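Local coordinates for protein exonuclease (Laribacter hongkongensis, PDB 3SYY) that digests double-stranded DNA with strict 5'-to-3' polarity as an alkaline exonuclease that binds magnesium ions, at residues A[16-21]-A[139-144]. Residues are numbered along the deposited sequence; the frame is centred on the assembly and turned at random.
Sequences VTASRV and QTQMAC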
# COMPACT_ATOMS: atom_id res chain seq x y z
N VAL A 16 1.23 -19.28 18.51
CA VAL A 16 2.34 -18.39 18.37
C VAL A 16 3.44 -19.18 17.62
O VAL A 16 3.75 -20.31 17.99
CB VAL A 16 2.86 -17.93 19.72
CG1 VAL A 16 4.14 -17.11 19.56
CG2 VAL A 16 1.78 -17.07 20.41
N THR A 17 3.98 -18.59 16.55
CA THR A 17 5.05 -19.29 15.83
C THR A 17 6.36 -18.52 15.96
O THR A 17 6.39 -17.32 16.24
CB THR A 17 4.71 -19.51 14.35
OG1 THR A 17 4.38 -18.24 13.75
CG2 THR A 17 3.54 -20.49 14.18
N ALA A 18 7.47 -19.23 15.77
CA ALA A 18 8.79 -18.62 15.90
C ALA A 18 8.94 -17.37 14.99
O ALA A 18 9.54 -16.39 15.37
CB ALA A 18 9.88 -19.67 15.51
N SER A 19 8.37 -17.43 13.80
CA SER A 19 8.50 -16.31 12.84
C SER A 19 7.80 -15.03 13.32
O SER A 19 8.03 -13.96 12.76
CB SER A 19 7.96 -16.73 11.48
OG SER A 19 6.63 -17.16 11.62
N ARG A 20 6.99 -15.14 14.38
CA ARG A 20 6.25 -13.97 14.85
C ARG A 20 6.64 -13.59 16.25
O ARG A 20 6.07 -12.66 16.85
CB ARG A 20 4.73 -14.25 14.81
CG ARG A 20 4.19 -14.62 13.40
CD ARG A 20 4.37 -13.45 12.39
NE ARG A 20 3.59 -12.25 12.72
CZ ARG A 20 2.28 -12.08 12.52
NH1 ARG A 20 1.52 -13.03 11.96
NH2 ARG A 20 1.71 -10.93 12.86
N VAL A 21 7.64 -14.28 16.81
CA VAL A 21 8.03 -13.97 18.18
C VAL A 21 8.46 -12.53 18.33
O VAL A 21 8.19 -11.88 19.36
CB VAL A 21 9.08 -14.97 18.73
CG1 VAL A 21 9.71 -14.42 19.98
CG2 VAL A 21 8.41 -16.26 19.04
N GLN A 139 16.32 -18.39 17.94
CA GLN A 139 16.42 -18.83 19.36
C GLN A 139 15.17 -19.61 19.72
O GLN A 139 15.25 -20.61 20.43
CB GLN A 139 16.64 -17.65 20.31
CG GLN A 139 18.03 -16.98 20.15
CD GLN A 139 19.21 -17.96 20.53
OE1 GLN A 139 18.98 -19.04 21.11
NE2 GLN A 139 20.44 -17.58 20.15
N THR A 140 14.01 -19.18 19.19
CA THR A 140 12.76 -19.90 19.41
C THR A 140 12.75 -21.25 18.76
O THR A 140 12.21 -22.22 19.32
CB THR A 140 11.54 -19.12 18.83
OG1 THR A 140 11.47 -17.83 19.47
CG2 THR A 140 10.24 -19.90 19.03
N GLN A 141 13.32 -21.35 17.57
CA GLN A 141 13.41 -22.66 16.91
C GLN A 141 14.28 -23.62 17.77
O GLN A 141 13.93 -24.80 17.94
CB GLN A 141 14.06 -22.50 15.52
CG GLN A 141 13.14 -22.01 14.44
CD GLN A 141 13.94 -21.45 13.24
OE1 GLN A 141 13.35 -21.02 12.24
NE2 GLN A 141 15.25 -21.48 13.34
N MET A 142 15.36 -23.08 18.33
CA MET A 142 16.23 -23.83 19.28
C MET A 142 15.47 -24.22 20.58
O MET A 142 15.54 -25.38 21.02
CB MET A 142 17.49 -23.03 19.57
CG MET A 142 18.45 -23.16 18.37
SD MET A 142 20.05 -22.38 18.59
CE MET A 142 19.83 -20.70 18.05
N ALA A 143 14.69 -23.28 21.10
CA ALA A 143 13.77 -23.53 22.24
C ALA A 143 12.85 -24.68 21.98
O ALA A 143 12.73 -25.59 22.83
CB ALA A 143 12.99 -22.30 22.57
N CYS A 144 12.20 -24.68 20.82
CA CYS A 144 11.25 -25.74 20.50
C CYS A 144 11.85 -27.11 20.22
O CYS A 144 11.22 -28.14 20.51
CB CYS A 144 10.35 -25.36 19.35
SG CYS A 144 9.23 -23.98 19.76
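T140 reaches A18 and V21 with two different branches: a chi1 of -59° sets CG2 anti to its backbone N and leaves OG1 beside that N. In this PDDEXK nuclease fold of the lambda-exonuclease type, the contact packs the turn after strand 16-17 against helix 132-145, close to the centre of the chain. The A18 methyl is directed at the helix, and its CB lies 3.5 Å from T140 CG2; A18 and T140 are also the pair with the nearest CA atoms, 5.5 Å apart. V21, at the start of helix 21-25, has CG1 anti to the backbone N (chi1 166°), and V21 CG2, beside that N, comes to 3.5 Å from T140 OG1 in van der Waals contact. The buried hydroxyl's hydrogen bond goes to the carbonyl oxygen of K136, within its own helix. F97 of strand 97-99 and I180 of helix 174-205 also pack on T140. The next helix residue, Q141, links the contact to the metal site: its side chain comes within about 4 Å of a bound magnesium ion (nearest atoms) and lies close to that of the magnesium ligand E112, while its aliphatic stem touches A18, with Q141 CG 4.2 Å from A18 CB.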